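Local coordinates for protein leucine--trna ligase (Agrobacterium radiobacter, PDB 5AH5) that probably attaches L-leucine to tRNA(Leu) with the energy of ATP, as a class I aminoacyl-tRNA synthetase, at residues B[30-35]-B[515-520]; B[21-26]-B[118-123]; B[72-77]-B[498-503]; B[539-544]-B[553-558]. All coordinates share one frame; numbering follows the deposited sequence.

In the fold
All four contacts belong to the nucleotide-binding core. Contacts 1, 3 and 4 meet along its parallel sheet, ordered 70-72, 32-37, 520-524, 556-560. F33 O and L72 N, 2.9 Å apart, probably hydrogen-bond contact 1 to contact 3 through neighbouring strands; A520 N and P555 O, also at 2.9 Å, probably do the same between contacts 1 and 4. Contact 2 packs beside edge strand 70-72 and joins contact 3, with N121 ND2 2.7 Å from Y500 O, and stays about 12 Å (nearest atoms) from contact 4. Measured from the bound 5'-O-(L-leucylsulfamoyl)adenosine, the Y500 side chain of contact 3 is about 8 Å away and those of Y34 and P555 about 11 Å.

Contact 1: residues B[30-35]-B[515-520]; sequences GKKFYV and NKIAPA
K32 carries its ammonium group to the C-terminal end of helix 511-517, where NZ donates to the carbonyl oxygen of I517 over 3.0 Å. The donor stands above the carbonyl plane, 53° out of it, so this bond is not directed at a lone pair. A weak hydrogen bond from the same NZ goes to P519 O, and D521 adds a salt bridge from outside the two segments. A bend at the second torsion (chi2 91°) folds the lysine chain alongside the helix end, where K32 CG lies 3.4 Å from K516 O. Since A518 is the first residue to leave helical geometry, the positive charge sits by the helix terminus and is probably favoured by its dipole.

Y34 projects to the same side of the strand, two residues on. With CG anti to the backbone N (chi1 -170°), its ring lies against the segment that leaves the helix. A520 CB covers one face, 3.9 Å from Y34 CD2. A518 CA approaches the edge near the ring plane, 4.2 Å from Y34 CD2. I517 fits between the two strand residues: its CG1 is 4.0 Å from Y34 CB, while its CD1 is 3.9 Å from K32 CB. The phenol oxygen is bonded elsewhere, to F497 O. After a cis peptide before P519 the chain enters strand 520-524, which runs parallel to strand 32-37. A helix delivering its chain into a neighbouring parallel strand is typical of the Rossmann-type fold of class I synthetases.

Contact 2: residues B[21-26]-B[118-123]; sequences IFDWDP and SWANEL
S118 and W24 make the tight half of this contact. The backbone N of W24 donates to S118 OG over 2.9 Å, nearly straight at 171°. That hydroxyl in turn donates to N121 OD1, with S118 OG and N121 OD1 2.7 Å apart. Two residues before W24, F22 O lies 3.2 Å from S118 CB. The indole of W24 is thrown toward N121 by its first torsion (CG anti to the backbone N, chi1 175°) and is met at its edge, N121 ND2 lying 3.7 Å from W24 CE3. The two side chains cross at about a right angle, with ring and amide planes 58° apart. Because N121 ND2 is hydrogen-bonded to Y500 O outside the two segments, the amide is held at both ends and merely packs against the indole.

At D23 and A120, on the solvent side, the packing is looser. D23 OD1 touches A120 CB directly at 3.8 Å, and a water bridges the two residues, donating to D23 OD1 at 2.8 Å and accepting from A120 N.

The chemistry is therefore split. One hydroxyl, accepting from W24 and donating to N121, has its proton direction fixed and links the two loops directly, whereas the carboxylate of D23 is coupled to the turn through water.

Contact 3: residues B[72-77]-B[498-503]; sequences LHPMGW and LRYPSP
Y500 places one face of its ring against the pyrrolidine of P74. The CH-pi geometry is clear: P74 CG lies 3.6 Å from the ring centroid and 18° off the normal. The nearest ring atom is CD2, with P74 CG and Y500 CD2 3.4 Å apart, so the methylene is offset toward the rim. The two side chains cross at about a right angle. With CG anti to the carbonyl carbon (chi1 -82°), Y500 reaches from its turn to the backbone beyond P74. There the phenol oxygen passes M75, Y500 OH being 3.4 Å from M75 C. G76 N sits at the ring edge, near its plane, 3.0 Å from Y500 OH, but the angle is too poor for a hydrogen bond. G76 has no side chain on the side facing Y500, where a CB would lie tightly against Y500 CE1.

Away from the ring, L72 CD2 makes a looser apolar contact with P501 CG at 4.2 Å. Y500 and P501 are the central residues of a type I turn from R499 to S502, which is closed by a weak S502 N to R499 O bond. Y34 and L36 of strand 32-37 also touch the Y500 side chain, and Y496 meets its ring with planes at about 70°. The contact thus joins the loop leaving strand 70-72 to a loop preceding helix 511-517, a buried part of the Rossmann-type catalytic core, with the Y500 side chain about 8 Å from the bound leucyl-adenylate analogue.

Contact 4: residues B[539-544]-B[553-558]; sequences FITKVL and DEPFVE
K542 sends its ammonium group over the chain at D553 and E554 and gives three hydrogen bonds there. NZ binds the backbone carbonyl D553 O at 2.9 Å, tilted 33° from the carbonyl plane. The carboxylate of D553 takes a second bond, K542 NZ to D553 OD2 at 2.9 Å, the nitrogen standing 63° out of the carboxylate plane. E554 receives the third, K542 NZ to E554 OE2 at 2.8 Å, again met from above its plane. The last two are salt bridges. A bend at the end of the lysine (chi4 -52°) turns NZ toward these acceptors, while K542 CG rests 3.4 Å from D553 O.

The lysine lies on helix 533-546 and the acceptors just before strand 556-560, so the network ties the helix to the loop that leads into this strand, within a beta-alpha-beta unit that starts at strand 520-524. Residues around it share the charges. D203 forms a further salt bridge with K542; its carboxylate also lies close to that of D553, a like-charge approach the ammonium group would probably ease. E554 OE2 has a second cation in R538, and D553 OD1 is hydrogen-bonded to H545 ND1.

T541, one residue earlier on the helix, packs rather than bonds across the contact. Its hydroxyl is engaged within the helix by S537 O, and T541 OG1 also lies against the proline, 3.6 Å from P555 CB. The methyl turns to the preceding peptide, T541 CG2 being 3.8 Å from E554 N. P555 CB in turn lies over the centre of the F556 ring, 3.5 Å above its plane.

Contact 1: residues B[30-35]-B[515-520]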
loop_
_atom_site.group_PDB
_atom_site.type_symbol
_atom_site.label_atom_id
_atom_site.label_comp_id
_atom_site.label_asym_id
_atom_site.label_seq_id
_atom_site.Cartn_x
_atom_site.Cartn_y
_atom_site.Cartn_z
ATOM N N GLY B 30 12.976 -1.282 24.155
ATOM C CA GLY B 30 11.555 -1.585 23.830
ATOM C C GLY B 30 11.383 -2.468 22.599
ATOM O O GLY B 30 12.203 -2.447 21.662
ATOM N N LYS B 31 10.331 -3.242 22.582
ATOM C CA LYS B 31 10.041 -4.082 21.448
ATOM C C LYS B 31 9.876 -3.174 20.200
ATOM O O LYS B 31 9.409 -2.057 20.304
ATOM C CB LYS B 31 8.758 -4.854 21.707
ATOM C CG LYS B 31 8.540 -5.980 20.720
ATOM C CD LYS B 31 7.230 -6.658 21.024
ATOM C CE LYS B 31 6.923 -7.677 19.972
ATOM N NZ LYS B 31 5.687 -8.396 20.368
ATOM N N LYS B 32 10.314 -3.665 19.072
ATOM C CA LYS B 32 10.470 -2.828 17.871
ATOM C C LYS B 32 9.078 -2.692 17.264
ATOM O O LYS B 32 8.255 -3.611 17.317
ATOM C CB LYS B 32 11.412 -3.479 16.872
ATOM C CG LYS B 32 10.886 -4.761 16.163
ATOM C CD LYS B 32 10.145 -4.430 14.837
ATOM C CE LYS B 32 9.804 -5.684 14.052
ATOM N NZ LYS B 32 8.989 -5.309 12.861
ATOM N N PHE B 33 8.833 -1.565 16.658
ATOM C CA PHE B 33 7.639 -1.398 15.853
ATOM C C PHE B 33 7.949 -0.423 14.715
ATOM O O PHE B 33 8.355 0.658 14.960
ATOM C CB PHE B 33 6.522 -0.830 16.699
ATOM C CG PHE B 33 5.161 -1.018 16.078
ATOM C CD1 PHE B 33 4.538 -2.252 16.103
ATOM C CD2 PHE B 33 4.506 0.032 15.483
ATOM C CE1 PHE B 33 3.285 -2.425 15.517
ATOM C CE2 PHE B 33 3.238 -0.150 14.919
ATOM C CZ PHE B 33 2.634 -1.350 14.912
ATOM N N TYR B 34 7.682 -0.832 13.507
ATOM C CA TYR B 34 7.933 -0.051 12.302
ATOM C C TYR B 34 6.597 0.255 11.609
ATOM O O TYR B 34 6.021 -0.599 10.997
ATOM C CB TYR B 34 8.817 -0.889 11.376
ATOM C CG TYR B 34 9.428 -0.184 10.137
ATOM C CD1 TYR B 34 9.310 1.168 9.933
ATOM C CD2 TYR B 34 10.175 -0.912 9.216
ATOM C CE1 TYR B 34 9.873 1.766 8.813
ATOM C CE2 TYR B 34 10.764 -0.315 8.097
ATOM C CZ TYR B 34 10.627 1.023 7.938
ATOM O OH TYR B 34 11.158 1.612 6.833
ATOM N N VAL B 35 6.167 1.478 11.695
ATOM C CA VAL B 35 4.968 1.917 11.013
ATOM C C VAL B 35 5.388 2.927 9.950
ATOM O O VAL B 35 6.083 3.836 10.255
ATOM C CB VAL B 35 3.961 2.603 11.961
ATOM C CG1 VAL B 35 4.594 3.541 12.960
ATOM C CG2 VAL B 35 2.880 3.340 11.182
ATOM N N ASN B 515 17.078 -6.222 9.712
ATOM C CA ASN B 515 16.527 -7.497 10.182
ATOM C C ASN B 515 15.880 -7.415 11.574
ATOM O O ASN B 515 15.104 -8.282 11.938
ATOM C CB ASN B 515 17.590 -8.592 10.128
ATOM C CG ASN B 515 17.936 -9.011 8.696
ATOM O OD1 ASN B 515 17.103 -8.979 7.763
ATOM N ND2 ASN B 515 19.152 -9.459 8.528
ATOM N N LYS B 516 16.197 -6.379 12.333
ATOM C CA LYS B 516 15.537 -6.105 13.598
ATOM C C LYS B 516 14.298 -5.240 13.415
ATOM O O LYS B 516 13.258 -5.586 13.944
ATOM C CB LYS B 516 16.504 -5.441 14.540
ATOM C CG LYS B 516 17.457 -6.470 15.099
ATOM C CD LYS B 516 18.482 -5.838 16.008
ATOM C CE LYS B 516 19.341 -6.925 16.672
ATOM N NZ LYS B 516 20.680 -6.423 17.111
ATOM N N ILE B 517 14.369 -4.167 12.616
ATOM C CA ILE B 517 13.220 -3.226 12.509
ATOM C C ILE B 517 12.118 -3.658 11.482
ATOM O O ILE B 517 10.954 -3.428 11.698
ATOM C CB ILE B 517 13.700 -1.795 12.380
ATOM C CG1 ILE B 517 12.574 -0.756 12.657
ATOM C CG2 ILE B 517 14.318 -1.561 11.016
ATOM C CD1 ILE B 517 11.904 -0.848 14.030
ATOM N N ALA B 518 12.512 -4.360 10.429
ATOM C CA ALA B 518 11.639 -4.794 9.375
ATOM C C ALA B 518 11.437 -6.314 9.485
ATOM O O ALA B 518 12.249 -6.936 10.101
ATOM C CB ALA B 518 12.276 -4.424 8.023
ATOM N N PRO B 519 10.418 -6.926 8.867
ATOM C CA PRO B 519 9.427 -6.261 8.011
ATOM C C PRO B 519 8.620 -5.175 8.676
ATOM O O PRO B 519 8.508 -5.160 9.896
ATOM C CB PRO B 519 8.524 -7.389 7.547
ATOM C CG PRO B 519 8.840 -8.536 8.394
ATOM C CD PRO B 519 10.255 -8.377 8.847
ATOM N N ALA B 520 8.129 -4.216 7.894
ATOM C CA ALA B 520 7.312 -3.167 8.481
ATOM C C ALA B 520 6.052 -3.803 9.117
ATOM O O ALA B 520 5.464 -4.649 8.553
ATOM C CB ALA B 520 6.916 -2.133 7.461
#

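Contact 2: residues B[21-26]-B[118-123]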
loop_
_atom_site.group_PDB
_atom_site.type_symbol
_atom_site.label_atom_id
_atom_site.label_comp_id
_atom_site.label_asym_id
_atom_site.label_seq_id
_atom_site.Cartn_x
_atom_site.Cartn_y
_atom_site.Cartn_z
ATOM N N ILE B 21 11.125 12.828 21.462
ATOM C CA ILE B 21 10.067 11.807 21.551
ATOM C C ILE B 21 10.032 10.946 20.316
ATOM O O ILE B 21 9.985 9.743 20.416
ATOM C CB ILE B 21 8.616 12.429 21.777
ATOM C CG1 ILE B 21 8.478 13.172 23.099
ATOM C CG2 ILE B 21 7.541 11.364 21.771
ATOM C CD1 ILE B 21 9.135 12.501 24.260
ATOM N N PHE B 22 10.131 11.546 19.137
ATOM C CA PHE B 22 9.976 10.816 17.850
ATOM C C PHE B 22 11.269 10.336 17.138
ATOM O O PHE B 22 11.204 9.675 16.137
ATOM C CB PHE B 22 9.153 11.715 16.925
ATOM C CG PHE B 22 7.811 12.029 17.525
ATOM C CD1 PHE B 22 6.927 11.009 17.727
ATOM C CD2 PHE B 22 7.524 13.275 18.007
ATOM C CE1 PHE B 22 5.697 11.254 18.371
ATOM C CE2 PHE B 22 6.293 13.551 18.621
ATOM C CZ PHE B 22 5.395 12.530 18.832
ATOM N N ASP B 23 12.420 10.533 17.753
ATOM C CA ASP B 23 13.671 10.060 17.217
ATOM C C ASP B 23 13.860 8.594 17.421
ATOM O O ASP B 23 13.835 8.158 18.535
ATOM C CB ASP B 23 14.785 10.869 17.854
ATOM C CG ASP B 23 16.162 10.522 17.319
ATOM O OD1 ASP B 23 16.340 10.320 16.102
ATOM O OD2 ASP B 23 17.068 10.496 18.163
ATOM N N TRP B 24 14.010 7.809 16.336
ATOM C CA TRP B 24 14.105 6.390 16.487
ATOM C C TRP B 24 15.494 6.014 17.029
ATOM O O TRP B 24 16.526 6.404 16.452
ATOM C CB TRP B 24 13.891 5.651 15.168
ATOM C CG TRP B 24 14.091 4.214 15.245
ATOM C CD1 TRP B 24 13.443 3.354 16.084
ATOM C CD2 TRP B 24 14.946 3.400 14.409
ATOM N NE1 TRP B 24 13.831 2.054 15.823
ATOM C CE2 TRP B 24 14.763 2.052 14.821
ATOM C CE3 TRP B 24 15.902 3.690 13.386
ATOM C CZ2 TRP B 24 15.466 0.983 14.241
ATOM C CZ3 TRP B 24 16.570 2.643 12.787
ATOM C CH2 TRP B 24 16.353 1.289 13.206
ATOM N N ASP B 25 15.530 5.261 18.133
ATOM C CA ASP B 25 16.828 4.773 18.615
ATOM C C ASP B 25 16.890 3.283 18.542
ATOM O O ASP B 25 16.244 2.590 19.343
ATOM C CB ASP B 25 17.172 5.295 20.002
ATOM C CG ASP B 25 18.677 5.393 20.208
ATOM O OD1 ASP B 25 19.482 4.490 19.710
ATOM O OD2 ASP B 25 19.052 6.408 20.835
ATOM N N PRO B 26 17.643 2.761 17.575
ATOM C CA PRO B 26 17.775 1.300 17.562
ATOM C C PRO B 26 18.339 0.647 18.882
ATOM O O PRO B 26 18.011 -0.478 19.190
ATOM C CB PRO B 26 18.714 1.023 16.394
ATOM C CG PRO B 26 19.216 2.358 15.897
ATOM C CD PRO B 26 18.500 3.454 16.604
ATOM N N SER B 118 10.693 10.547 12.639
ATOM C CA SER B 118 12.096 10.399 13.018
ATOM C C SER B 118 12.901 10.954 11.785
ATOM O O SER B 118 13.298 10.233 10.843
ATOM C CB SER B 118 12.475 8.952 13.249
ATOM O OG SER B 118 13.876 8.847 13.622
ATOM N N TRP B 119 13.028 12.225 11.830
ATOM C CA TRP B 119 13.678 13.040 10.754
ATOM C C TRP B 119 15.153 12.734 10.554
ATOM O O TRP B 119 15.671 12.963 9.473
ATOM C CB TRP B 119 13.486 14.509 11.031
ATOM C CG TRP B 119 12.076 14.978 10.854
ATOM C CD1 TRP B 119 11.312 15.626 11.790
ATOM C CD2 TRP B 119 11.288 14.952 9.646
ATOM N NE1 TRP B 119 10.106 15.927 11.269
ATOM C CE2 TRP B 119 10.051 15.542 9.958
ATOM C CE3 TRP B 119 11.513 14.477 8.339
ATOM C CZ2 TRP B 119 9.021 15.665 9.036
ATOM C CZ3 TRP B 119 10.499 14.569 7.424
ATOM C CH2 TRP B 119 9.243 15.162 7.779
ATOM N N ALA B 120 15.799 12.090 11.522
ATOM C CA ALA B 120 17.192 11.638 11.345
ATOM C C ALA B 120 17.234 10.562 10.345
ATOM O O ALA B 120 18.301 10.263 9.837
ATOM C CB ALA B 120 17.798 11.102 12.645
ATOM N N ASN B 121 16.093 9.931 10.103
ATOM C CA ASN B 121 15.978 8.870 9.149
ATOM C C ASN B 121 15.437 9.343 7.790
ATOM O O ASN B 121 15.205 8.536 6.950
ATOM C CB ASN B 121 15.100 7.722 9.750
ATOM C CG ASN B 121 15.780 7.077 10.947
ATOM O OD1 ASN B 121 15.630 7.561 12.026
ATOM N ND2 ASN B 121 16.647 6.083 10.711
ATOM N N GLU B 122 15.253 10.632 7.601
ATOM C CA GLU B 122 14.783 11.135 6.324
ATOM C C GLU B 122 15.696 10.778 5.152
ATOM O O GLU B 122 16.904 10.658 5.309
ATOM C CB GLU B 122 14.649 12.658 6.436
ATOM C CG GLU B 122 14.143 13.445 5.213
ATOM C CD GLU B 122 14.136 14.935 5.480
ATOM O OE1 GLU B 122 14.611 15.392 6.546
ATOM O OE2 GLU B 122 13.582 15.715 4.662
ATOM N N LEU B 123 15.100 10.558 3.989
ATOM C CA LEU B 123 15.834 10.376 2.754
ATOM C C LEU B 123 15.095 11.008 1.595
ATOM O O LEU B 123 13.924 11.408 1.690
ATOM C CB LEU B 123 16.091 8.903 2.438
ATOM C CG LEU B 123 14.867 7.986 2.374
ATOM C CD1 LEU B 123 14.140 8.089 1.006
ATOM C CD2 LEU B 123 15.208 6.526 2.598
HETATM O O HOH W 1 15.110 12.169 14.479
#

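Contact 3: residues B[72-77]-B[498-503]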
loop_
_atom_site.group_PDB
_atom_site.type_symbol
_atom_site.label_atom_id
_atom_site.label_comp_id
_atom_site.label_asym_id
_atom_site.label_seq_id
_atom_site.Cartn_x
_atom_site.Cartn_y
_atom_site.Cartn_z
ATOM N N LEU B 72 10.056 3.044 14.828
ATOM C CA LEU B 72 10.546 3.758 13.665
ATOM C C LEU B 72 9.318 4.266 12.883
ATOM O O LEU B 72 8.579 3.483 12.356
ATOM C CB LEU B 72 11.396 2.845 12.789
ATOM C CG LEU B 72 11.923 3.494 11.472
ATOM C CD1 LEU B 72 12.515 4.831 11.740
ATOM C CD2 LEU B 72 12.946 2.613 10.759
ATOM N N HIS B 73 9.093 5.568 12.876
ATOM C CA HIS B 73 8.106 6.184 12.031
ATOM C C HIS B 73 8.802 7.263 11.147
ATOM O O HIS B 73 8.931 8.376 11.551
ATOM C CB HIS B 73 7.119 6.879 12.886
ATOM C CG HIS B 73 5.931 7.399 12.159
ATOM N ND1 HIS B 73 5.278 8.535 12.577
ATOM C CD2 HIS B 73 5.218 6.914 11.117
ATOM C CE1 HIS B 73 4.263 8.791 11.790
ATOM N NE2 HIS B 73 4.191 7.808 10.899
ATOM N N PRO B 74 9.150 6.933 9.920
ATOM C CA PRO B 74 10.050 7.810 9.159
ATOM C C PRO B 74 9.318 8.408 7.994
ATOM O O PRO B 74 8.258 7.931 7.633
ATOM C CB PRO B 74 11.060 6.792 8.625
ATOM C CG PRO B 74 10.211 5.632 8.247
ATOM C CD PRO B 74 9.100 5.578 9.308
ATOM N N MET B 75 9.927 9.384 7.337
ATOM C CA MET B 75 9.332 10.047 6.187
ATOM C C MET B 75 10.489 10.536 5.275
ATOM O O MET B 75 11.598 10.890 5.700
ATOM C CB MET B 75 8.438 11.247 6.606
ATOM C CG MET B 75 7.850 12.092 5.425
ATOM S SD MET B 75 6.961 11.112 4.234
ATOM C CE MET B 75 5.627 10.459 5.303
ATOM N N GLY B 76 10.207 10.515 4.009
ATOM C CA GLY B 76 11.187 10.924 3.017
ATOM C C GLY B 76 10.409 11.149 1.728
ATOM O O GLY B 76 9.167 11.226 1.742
ATOM N N TRP B 77 11.131 11.262 0.635
ATOM C CA TRP B 77 10.646 11.999 -0.547
ATOM C C TRP B 77 10.846 11.153 -1.781
ATOM O O TRP B 77 11.969 10.785 -2.091
ATOM C CB TRP B 77 11.421 13.307 -0.621
ATOM C CG TRP B 77 11.362 14.008 0.723
ATOM C CD1 TRP B 77 12.383 14.150 1.605
ATOM C CD2 TRP B 77 10.185 14.495 1.403
ATOM N NE1 TRP B 77 11.979 14.840 2.701
ATOM C CE2 TRP B 77 10.613 15.044 2.623
ATOM C CE3 TRP B 77 8.827 14.547 1.084
ATOM C CZ2 TRP B 77 9.725 15.586 3.553
ATOM C CZ3 TRP B 77 7.922 15.135 2.011
ATOM C CH2 TRP B 77 8.376 15.638 3.229
ATOM N N LEU B 498 13.654 -0.212 3.156
ATOM C CA LEU B 498 14.911 -0.786 3.650
ATOM C C LEU B 498 16.084 0.182 3.826
ATOM O O LEU B 498 17.140 -0.230 4.369
ATOM C CB LEU B 498 15.352 -1.970 2.766
ATOM C CG LEU B 498 14.300 -2.988 2.465
ATOM C CD1 LEU B 498 14.792 -3.972 1.416
ATOM C CD2 LEU B 498 13.837 -3.633 3.766
ATOM N N ARG B 499 15.926 1.442 3.391
ATOM C CA ARG B 499 16.982 2.418 3.463
ATOM C C ARG B 499 16.819 3.347 4.610
ATOM O O ARG B 499 17.825 3.850 5.182
ATOM C CB ARG B 499 17.045 3.216 2.132
ATOM C CG ARG B 499 18.014 4.381 2.105
ATOM C CD ARG B 499 19.447 3.867 2.023
ATOM N NE ARG B 499 20.419 4.950 1.826
ATOM C CZ ARG B 499 21.754 4.777 1.795
ATOM N NH1 ARG B 499 22.278 3.564 1.940
ATOM N NH2 ARG B 499 22.535 5.827 1.631
ATOM N N TYR B 500 15.568 3.624 4.972
ATOM C CA TYR B 500 15.290 4.526 6.096
ATOM C C TYR B 500 16.091 4.177 7.372
ATOM O O TYR B 500 16.449 5.075 8.169
ATOM C CB TYR B 500 13.811 4.422 6.437
ATOM C CG TYR B 500 12.796 5.208 5.648
ATOM C CD1 TYR B 500 12.953 6.584 5.446
ATOM C CD2 TYR B 500 11.557 4.620 5.289
ATOM C CE1 TYR B 500 11.987 7.318 4.770
ATOM C CE2 TYR B 500 10.585 5.356 4.640
ATOM C CZ TYR B 500 10.795 6.710 4.402
ATOM O OH TYR B 500 9.858 7.505 3.774
ATOM N N PRO B 501 16.362 2.884 7.621
ATOM C CA PRO B 501 17.076 2.647 8.901
ATOM C C PRO B 501 18.493 3.209 8.977
ATOM O O PRO B 501 18.902 3.542 10.086
ATOM C CB PRO B 501 17.127 1.133 9.002
ATOM C CG PRO B 501 15.863 0.717 8.358
ATOM C CD PRO B 501 15.842 1.611 7.103
ATOM N N SER B 502 19.218 3.357 7.835
ATOM C CA SER B 502 20.461 4.158 7.832
ATOM C C SER B 502 20.629 4.823 6.476
ATOM O O SER B 502 21.150 4.210 5.547
ATOM C CB SER B 502 21.741 3.367 8.216
ATOM O OG SER B 502 21.723 2.241 7.472
ATOM N N PRO B 503 20.106 6.039 6.364
ATOM C CA PRO B 503 19.887 6.594 5.076
ATOM C C PRO B 503 21.115 7.319 4.485
ATOM O O PRO B 503 21.061 7.741 3.322
ATOM C CB PRO B 503 18.790 7.555 5.332
ATOM C CG PRO B 503 19.079 8.100 6.684
ATOM C CD PRO B 503 19.576 6.898 7.428
#

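Contact 4: residues B[539-544]-B[553-558]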
loop_
_atom_site.group_PDB
_atom_site.type_symbol
_atom_site.label_atom_id
_atom_site.label_comp_id
_atom_site.label_asym_id
_atom_site.label_seq_id
_atom_site.Cartn_x
_atom_site.Cartn_y
_atom_site.Cartn_z
ATOM N N PHE B 539 8.459 -7.915 -4.926
ATOM C CA PHE B 539 9.440 -8.583 -5.781
ATOM C C PHE B 539 10.894 -8.280 -5.335
ATOM O O PHE B 539 11.728 -9.175 -5.186
ATOM C CB PHE B 539 9.217 -8.183 -7.250
ATOM C CG PHE B 539 10.378 -8.496 -8.154
ATOM C CD1 PHE B 539 10.905 -9.773 -8.216
ATOM C CD2 PHE B 539 10.936 -7.507 -8.954
ATOM C CE1 PHE B 539 11.964 -10.080 -9.061
ATOM C CE2 PHE B 539 12.018 -7.794 -9.790
ATOM C CZ PHE B 539 12.526 -9.085 -9.846
ATOM N N ILE B 540 11.169 -7.030 -5.047
ATOM C CA ILE B 540 12.564 -6.628 -4.774
ATOM C C ILE B 540 12.951 -7.124 -3.388
ATOM O O ILE B 540 14.134 -7.414 -3.154
ATOM C CB ILE B 540 12.788 -5.104 -5.023
ATOM C CG1 ILE B 540 12.810 -4.837 -6.533
ATOM C CG2 ILE B 540 14.033 -4.519 -4.374
ATOM C CD1 ILE B 540 13.867 -5.574 -7.303
ATOM N N THR B 541 11.958 -7.307 -2.498
ATOM C CA THR B 541 12.246 -7.838 -1.155
ATOM C C THR B 541 12.720 -9.283 -1.236
ATOM O O THR B 541 13.726 -9.666 -0.635
ATOM C CB THR B 541 11.062 -7.585 -0.217
ATOM O OG1 THR B 541 10.898 -6.156 -0.075
ATOM C CG2 THR B 541 11.309 -8.225 1.195
ATOM N N LYS B 542 12.071 -10.061 -2.084
ATOM C CA LYS B 542 12.469 -11.441 -2.299
ATOM C C LYS B 542 13.843 -11.528 -2.949
ATOM O O LYS B 542 14.672 -12.336 -2.578
ATOM C CB LYS B 542 11.399 -12.135 -3.151
ATOM C CG LYS B 542 10.026 -12.152 -2.429
ATOM C CD LYS B 542 9.018 -13.008 -3.125
ATOM C CE LYS B 542 7.623 -12.953 -2.485
ATOM N NZ LYS B 542 7.635 -13.232 -1.012
ATOM N N VAL B 543 14.082 -10.694 -3.934
ATOM C CA VAL B 543 15.386 -10.638 -4.589
ATOM C C VAL B 543 16.462 -10.330 -3.542
ATOM O O VAL B 543 17.428 -11.064 -3.445
ATOM C CB VAL B 543 15.409 -9.608 -5.759
ATOM C CG1 VAL B 543 16.831 -9.410 -6.265
ATOM C CG2 VAL B 543 14.538 -10.085 -6.878
ATOM N N LEU B 544 16.270 -9.276 -2.743
ATOM C CA LEU B 544 17.265 -8.899 -1.775
ATOM C C LEU B 544 17.427 -9.927 -0.664
ATOM O O LEU B 544 18.529 -10.084 -0.104
ATOM C CB LEU B 544 16.977 -7.485 -1.176
ATOM C CG LEU B 544 16.969 -6.317 -2.178
ATOM C CD1 LEU B 544 16.409 -5.047 -1.536
ATOM C CD2 LEU B 544 18.368 -6.079 -2.757
ATOM N N ASP B 553 11.129 -12.093 3.802
ATOM C CA ASP B 553 10.720 -12.375 2.439
ATOM C C ASP B 553 9.555 -11.524 2.002
ATOM O O ASP B 553 9.136 -11.614 0.849
ATOM C CB ASP B 553 10.313 -13.868 2.350
ATOM C CG ASP B 553 10.464 -14.436 0.958
ATOM O OD1 ASP B 553 11.585 -14.349 0.409
ATOM O OD2 ASP B 553 9.505 -14.988 0.409
ATOM N N GLU B 554 8.999 -10.726 2.912
ATOM C CA GLU B 554 7.832 -9.897 2.606
ATOM C C GLU B 554 8.022 -8.606 3.299
ATOM O O GLU B 554 8.386 -8.628 4.453
ATOM C CB GLU B 554 6.501 -10.520 3.090
ATOM C CG GLU B 554 6.038 -11.635 2.178
ATOM C CD GLU B 554 5.418 -11.165 0.859
ATOM O OE1 GLU B 554 4.979 -9.986 0.708
ATOM O OE2 GLU B 554 5.329 -12.013 -0.039
ATOM N N PRO B 555 7.802 -7.474 2.594
ATOM C CA PRO B 555 8.138 -6.186 3.176
ATOM C C PRO B 555 7.204 -5.689 4.230
ATOM O O PRO B 555 7.643 -4.912 5.074
ATOM C CB PRO B 555 8.038 -5.230 1.963
ATOM C CG PRO B 555 7.113 -5.935 1.026
ATOM C CD PRO B 555 7.495 -7.351 1.173
ATOM N N PHE B 556 5.904 -5.992 4.094
ATOM C CA PHE B 556 4.882 -5.307 4.886
ATOM C C PHE B 556 3.908 -6.362 5.513
ATOM O O PHE B 556 3.310 -7.160 4.807
ATOM C CB PHE B 556 4.105 -4.296 4.033
ATOM C CG PHE B 556 4.971 -3.421 3.123
ATOM C CD1 PHE B 556 5.853 -2.507 3.654
ATOM C CD2 PHE B 556 4.802 -3.448 1.724
ATOM C CE1 PHE B 556 6.640 -1.699 2.803
ATOM C CE2 PHE B 556 5.549 -2.617 0.887
ATOM C CZ PHE B 556 6.509 -1.779 1.441
ATOM N N VAL B 557 3.835 -6.405 6.821
ATOM C CA VAL B 557 3.010 -7.420 7.497
ATOM C C VAL B 557 1.521 -7.113 7.304
ATOM O O VAL B 557 0.803 -7.890 6.718
ATOM C CB VAL B 557 3.370 -7.569 8.991
ATOM C CG1 VAL B 557 2.383 -8.535 9.720
ATOM C CG2 VAL B 557 4.758 -8.129 9.123
ATOM N N GLU B 558 1.118 -5.956 7.778
ATOM C CA GLU B 558 -0.235 -5.437 7.686
ATOM C C GLU B 558 -0.256 -4.205 6.721
ATOM O O GLU B 558 0.540 -3.325 6.888
ATOM C CB GLU B 558 -0.652 -5.041 9.092
ATOM C CG GLU B 558 -2.130 -4.917 9.337
ATOM C CD GLU B 558 -2.833 -6.208 9.733
ATOM O OE1 GLU B 558 -2.276 -6.912 10.609
ATOM O OE2 GLU B 558 -3.948 -6.466 9.185
#